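Local coordinates for protein halogenase PltM (Pseudomonas fluorescens, PDB 6BZN) that halogenates phenolic compounds, accepting chloride, bromide or iodide, and belongs to the flavin-dependent halogenases, which use FAD, at residues I29-A34 and A55-F60; Q97-S102 and D144-M149. All coordinates share one frame; numbering follows the deposited sequence.

From the N terminus, the chain runs through strand 24-29 into the glycine-rich turn before helix 33-44, returns along strand 49-52, and closes contact 1 when 55-60 comes back over that turn. Contact 2 follows in series: it opens near the C-terminal part of helix 92-98 and closes about forty residues later, after strands of the mixed sheet, on helix 140-153. Neither loop crosses or encloses the other, yet their centres lie about 13 Å apart and they touch directly. Asp144 approaches Ile33 and Gly32, while Tyr145 and Leu148 pack on His57, so helix 140-153 joins the FAD-binding turn of contact 1 to segment 97-102 in contact 2.

Contact 1: residues I29-A34 and A55-F60; sequences IGSGIA and AQHPRF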
loop_
_atom_site.group_PDB
_atom_site.type_symbol
_atom_site.label_atom_id
_atom_site.label_comp_id
_atom_site.label_asym_id
_atom_site.label_seq_id
_atom_site.Cartn_x
_atom_site.Cartn_y
_atom_site.Cartn_z
ATOM N N ILE A 29 19.370 0.660 3.600
ATOM C CA ILE A 29 19.074 2.073 3.811
ATOM C C ILE A 29 17.588 2.194 4.159
ATOM O O ILE A 29 16.737 1.797 3.366
ATOM C CB ILE A 29 19.386 2.938 2.578
ATOM C CG1 ILE A 29 20.835 2.740 2.106
ATOM C CG2 ILE A 29 19.193 4.417 2.904
ATOM C CD1 ILE A 29 21.010 3.131 0.658
ATOM N N GLY A 30 17.291 2.756 5.333
ATOM C CA GLY A 30 15.921 2.957 5.815
ATOM C C GLY A 30 15.559 1.991 6.935
ATOM O O GLY A 30 15.715 0.776 6.797
ATOM N N SER A 31 15.075 2.520 8.054
ATOM C CA SER A 31 14.769 1.706 9.215
ATOM C C SER A 31 13.264 1.698 9.491
ATOM O O SER A 31 12.862 1.381 10.615
ATOM C CB SER A 31 15.522 2.233 10.440
ATOM O OG SER A 31 15.056 3.531 10.805
ATOM N N GLY A 32 12.453 2.047 8.485
ATOM C CA GLY A 32 11.002 1.921 8.545
ATOM C C GLY A 32 10.616 0.456 8.401
ATOM O O GLY A 32 11.476 -0.423 8.348
ATOM N N ILE A 33 9.326 0.171 8.316
ATOM C CA ILE A 33 8.891 -1.219 8.335
ATOM C C ILE A 33 9.550 -2.074 7.247
ATOM O O ILE A 33 9.894 -3.221 7.503
ATOM C CB ILE A 33 7.355 -1.353 8.265
ATOM C CG1 ILE A 33 6.931 -2.790 8.594
ATOM C CG2 ILE A 33 6.812 -0.896 6.916
ATOM C CD1 ILE A 33 5.450 -2.901 8.918
ATOM N N ALA A 34 9.722 -1.524 6.047
ATOM C CA ALA A 34 10.373 -2.263 4.960
ATOM C C ALA A 34 11.805 -2.643 5.311
ATOM O O ALA A 34 12.182 -3.809 5.213
ATOM C CB ALA A 34 10.353 -1.457 3.681
ATOM N N ALA A 55 17.040 9.461 9.514
ATOM C CA ALA A 55 16.032 9.832 10.499
ATOM C C ALA A 55 16.249 9.027 11.779
ATOM O O ALA A 55 17.188 8.225 11.879
ATOM C CB ALA A 55 14.648 9.573 9.929
ATOM N N GLN A 56 15.378 9.251 12.758
ATOM C CA GLN A 56 15.358 8.431 13.955
ATOM C C GLN A 56 13.946 8.123 14.428
ATOM O O GLN A 56 13.012 8.843 14.121
ATOM C CB GLN A 56 16.191 9.062 15.070
ATOM C CG GLN A 56 15.850 10.480 15.471
ATOM C CD GLN A 56 17.000 11.131 16.239
ATOM O OE1 GLN A 56 17.727 10.458 16.988
ATOM N NE2 GLN A 56 17.191 12.432 16.036
ATOM N N HIS A 57 13.805 7.021 15.154
ATOM C CA HIS A 57 12.528 6.651 15.756
ATOM C C HIS A 57 12.411 7.387 17.093
ATOM O O HIS A 57 13.429 7.634 17.736
ATOM C CB HIS A 57 12.439 5.142 15.976
ATOM C CG HIS A 57 12.369 4.361 14.707
ATOM N ND1 HIS A 57 11.174 4.040 14.100
ATOM C CD2 HIS A 57 13.341 3.874 13.903
ATOM C CE1 HIS A 57 11.416 3.361 12.992
ATOM N NE2 HIS A 57 12.722 3.256 12.848
ATOM N N PRO A 58 11.205 7.751 17.520
ATOM C CA PRO A 58 9.964 7.553 16.794
ATOM C C PRO A 58 9.775 8.597 15.693
ATOM O O PRO A 58 10.240 9.726 15.815
ATOM C CB PRO A 58 8.910 7.762 17.880
ATOM C CG PRO A 58 9.513 8.824 18.722
ATOM C CD PRO A 58 10.974 8.450 18.798
ATOM N N ARG A 59 9.087 8.227 14.625
ATOM C CA ARG A 59 8.697 9.227 13.634
ATOM C C ARG A 59 7.406 8.872 12.927
ATOM O O ARG A 59 7.050 7.717 12.790
ATOM C CB ARG A 59 9.827 9.472 12.619
ATOM C CG ARG A 59 9.963 8.455 11.504
ATOM C CD ARG A 59 10.370 7.061 11.961
ATOM N NE ARG A 59 10.842 6.309 10.789
ATOM C CZ ARG A 59 12.120 6.189 10.384
ATOM N NH1 ARG A 59 13.136 6.708 11.077
ATOM N NH2 ARG A 59 12.397 5.497 9.274
ATOM N N PHE A 60 6.756 9.907 12.433
ATOM C CA PHE A 60 5.481 9.803 11.741
ATOM C C PHE A 60 5.680 9.258 10.329
ATOM O O PHE A 60 6.692 9.523 9.671
ATOM C CB PHE A 60 4.845 11.192 11.743
ATOM C CG PHE A 60 3.750 11.392 10.747
ATOM C CD1 PHE A 60 2.430 11.111 11.078
ATOM C CD2 PHE A 60 4.032 11.946 9.505
ATOM C CE1 PHE A 60 1.411 11.340 10.169
ATOM C CE2 PHE A 60 3.020 12.177 8.588
ATOM C CZ PHE A 60 1.703 11.871 8.921
#
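The glycine-rich turn between strand 24-29 and helix 33-44, the dinucleotide-binding element of a Rossmann-type fold, meets loop 55-60 through Ser31, Gly32, His57 and Arg59. His57 reaches Ser31 with the NE2 corner of its imidazole, whose single N-H is shared between two oxygens. His57 NE2 donates to Ser31 O over 2.9 Å with an N-H...O angle of 141°, a bend that fits the sharing; the oxygen lies close to the ring plane, but the nitrogen stands well above the plane of the carbonyl. The second acceptor, Ser31 OG, is 3.1 Å from His57 NE2 and tilted from the ring plane. Ser31 OG is turned between its backbone N and carbonyl carbon (chi1 66°), which brings the hydroxyl toward the imidazole; it also bonds Asp53 and Gln160.

Arg59 comes in beside this pair. Its chain bends at chi2 (-66°) and then runs on toward the turn, so that the guanidinium lies against one face of the His57 ring, displaced toward the rim on the NE2 side, with His57 NE2 3.8 Å above the centre of the Arg59 guanidinium plane. Arg59 NH2 lies obliquely 3.5 Å from Gly32 N, a contact of two N-H groups, and 3.6 Å from Ser31 OG, a plain contact. The polar end of Arg59 is held instead by a salt bridge from NH2 to OD2 of Asp53, the same oxygen that bonds Ser31 OG, so this carboxylate ties both segments together.

Gly30 adopts a positive phi suited to glycine, and Gly32 occupies the N-cap position of helix 33-44. Ile33, Ala34, Asp53 and Arg59 all belong to the FAD site, although no flavin is bound in this model. A GxGxxG-like strand-turn-helix followed by an acidic residue after the second strand is the hallmark of FAD-binding Rossmann folds.

Contact 2: residues Q97-S102 and D144-M149; sequences QHVGSS and DYFALM
Val99 sets one methyl squarely on the ring of Phe146, a CH-pi contact that carries most of the meeting between segment 97-102 and helix 140-153. CG2 of Val99 lies 3.6 Å from the centroid of the Phe146 ring and only 9° off its normal, so the methyl sits over the middle of the face and is almost equidistant from the six carbons. The nearest of them is Phe146 CG, 3.7 Å from Val99 CG2. The second methyl, Val99 CG1, is set to the side of the ring root, 3.8 Å from Phe146 CB. Thus the two branches of the valine share the work, one covering the aromatic face and the other packing against the start of the side chain.

The Phe146 side chain leaves its helix with CG anti to the backbone N (chi1 -177°), reaching out to the 97-102 segment. With chi2 near -92° the ring is turned to offer its face to Val99. The Phe146 ring also meets backbone: CE2 of Phe146 lies 3.6 Å from His98 O, an oblique van der Waals approach. The imidazole of His98 leads away from Phe146. No hydrogen bond joins the two segments.

Beyond Val99, Gly100 leaves helical geometry with positive phi, and the chain turns off toward strand 104-107; on the way Ser101 and Ser102 bond Thr270. Leu89, in the loop between helices 84-88 and 92-98, touches both Val99 and Phe146 and so extends the apolar cluster. Next to Phe146 on helix 140-153, Ala147 packs on helix 33-44 through Ile33 and Ala36, so adjacent faces of this helix rest on segment 97-102 and on helix 33-44.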
loop_
_atom_site.group_PDB
_atom_site.type_symbol
_atom_site.label_atom_id
_atom_site.label_comp_id
_atom_site.label_asym_id
_atom_site.label_seq_id
_atom_site.Cartn_x
_atom_site.Cartn_y
_atom_site.Cartn_z
ATOM N N GLN A 97 -2.265 -6.173 21.687
ATOM C CA GLN A 97 -1.702 -7.024 22.742
ATOM C C GLN A 97 -0.165 -6.969 22.856
ATOM O O GLN A 97 0.375 -6.950 23.961
ATOM C CB GLN A 97 -2.181 -8.464 22.516
ATOM C CG GLN A 97 -1.650 -9.506 23.475
ATOM C CD GLN A 97 -2.174 -10.901 23.167
ATOM O OE1 GLN A 97 -3.114 -11.084 22.378
ATOM N NE2 GLN A 97 -1.570 -11.897 23.798
ATOM N N HIS A 98 0.530 -6.931 21.725
ATOM C CA HIS A 98 1.995 -7.053 21.704
ATOM C C HIS A 98 2.767 -5.806 21.353
ATOM O O HIS A 98 3.887 -5.660 21.817
ATOM C CB HIS A 98 2.415 -8.142 20.734
ATOM C CG HIS A 98 1.912 -9.491 21.117
ATOM N ND1 HIS A 98 2.503 -10.244 22.107
ATOM C CD2 HIS A 98 0.857 -10.209 20.670
ATOM C CE1 HIS A 98 1.847 -11.384 22.238
ATOM N NE2 HIS A 98 0.846 -11.391 21.373
ATOM N N VAL A 99 2.220 -4.950 20.503
ATOM C CA VAL A 99 2.891 -3.710 20.135
ATOM C C VAL A 99 2.471 -2.620 21.120
ATOM O O VAL A 99 3.310 -1.923 21.689
ATOM C CB VAL A 99 2.561 -3.268 18.696
ATOM C CG1 VAL A 99 3.307 -1.979 18.360
ATOM C CG2 VAL A 99 2.927 -4.358 17.700
ATOM N N GLY A 100 1.162 -2.473 21.292
ATOM C CA GLY A 100 0.620 -1.539 22.261
ATOM C C GLY A 100 -0.766 -1.088 21.889
ATOM O O GLY A 100 -1.150 -1.092 20.714
ATOM N N SER A 101 -1.515 -0.646 22.888
ATOM C CA SER A 101 -2.921 -0.319 22.670
ATOM C C SER A 101 -3.133 0.940 21.807
ATOM O O SER A 101 -4.223 1.129 21.263
ATOM C CB SER A 101 -3.667 -0.192 23.997
ATOM O OG SER A 101 -3.087 0.800 24.823
ATOM N N SER A 102 -2.118 1.790 21.669
ATOM C CA SER A 102 -2.226 2.939 20.776
ATOM C C SER A 102 -1.764 2.640 19.338
ATOM O O SER A 102 -1.840 3.518 18.474
ATOM C CB SER A 102 -1.443 4.110 21.349
ATOM O OG SER A 102 -2.025 4.568 22.566
ATOM N N ASP A 144 6.287 0.738 13.176
ATOM C CA ASP A 144 7.645 0.715 12.605
ATOM C C ASP A 144 8.720 0.585 13.671
ATOM O O ASP A 144 9.712 -0.092 13.456
ATOM C CB ASP A 144 7.907 1.937 11.711
ATOM C CG ASP A 144 7.089 1.888 10.405
ATOM O OD1 ASP A 144 6.068 1.164 10.335
ATOM O OD2 ASP A 144 7.460 2.576 9.442
ATOM N N TYR A 145 8.520 1.215 14.826
ATOM C CA TYR A 145 9.513 1.130 15.889
ATOM C C TYR A 145 9.559 -0.331 16.375
ATOM O O TYR A 145 10.636 -0.909 16.514
ATOM C CB TYR A 145 9.210 2.085 17.047
ATOM C CG TYR A 145 10.418 2.529 17.883
ATOM C CD1 TYR A 145 11.705 2.008 17.674
ATOM C CD2 TYR A 145 10.263 3.471 18.901
ATOM C CE1 TYR A 145 12.795 2.427 18.431
ATOM C CE2 TYR A 145 11.348 3.882 19.672
ATOM C CZ TYR A 145 12.612 3.358 19.427
ATOM O OH TYR A 145 13.708 3.763 20.168
ATOM N N PHE A 146 8.386 -0.936 16.562
ATOM C CA PHE A 146 8.284 -2.367 16.905
ATOM C C PHE A 146 8.992 -3.260 15.881
ATOM O O PHE A 146 9.721 -4.167 16.256
ATOM C CB PHE A 146 6.813 -2.765 17.052
ATOM C CG PHE A 146 6.597 -4.187 17.459
ATOM C CD1 PHE A 146 6.431 -5.182 16.493
ATOM C CD2 PHE A 146 6.534 -4.538 18.795
ATOM C CE1 PHE A 146 6.211 -6.501 16.866
ATOM C CE2 PHE A 146 6.332 -5.855 19.174
ATOM C CZ PHE A 146 6.159 -6.837 18.211
ATOM N N ALA A 147 8.780 -2.985 14.597
ATOM C CA ALA A 147 9.452 -3.715 13.528
ATOM C C ALA A 147 10.971 -3.609 13.643
ATOM O O ALA A 147 11.671 -4.631 13.544
ATOM C CB ALA A 147 8.989 -3.218 12.158
ATOM N N LEU A 148 11.488 -2.406 13.879
ATOM C CA LEU A 148 12.935 -2.271 14.074
ATOM C C LEU A 148 13.403 -3.104 15.267
ATOM O O LEU A 148 14.470 -3.709 15.224
ATOM C CB LEU A 148 13.348 -0.820 14.274
ATOM C CG LEU A 148 14.859 -0.585 14.425
ATOM C CD1 LEU A 148 15.638 -1.099 13.217
ATOM C CD2 LEU A 148 15.125 0.892 14.608
ATOM N N MET A 149 12.622 -3.119 16.336
ATOM C CA MET A 149 12.979 -3.936 17.493
ATOM C C MET A 149 13.079 -5.422 17.118
ATOM O O MET A 149 13.975 -6.118 17.608
ATOM C CB MET A 149 12.022 -3.727 18.651
ATOM C CG MET A 149 12.049 -2.327 19.230
ATOM S SD MET A 149 10.679 -2.115 20.393
ATOM C CE MET A 149 10.635 -0.324 20.529
#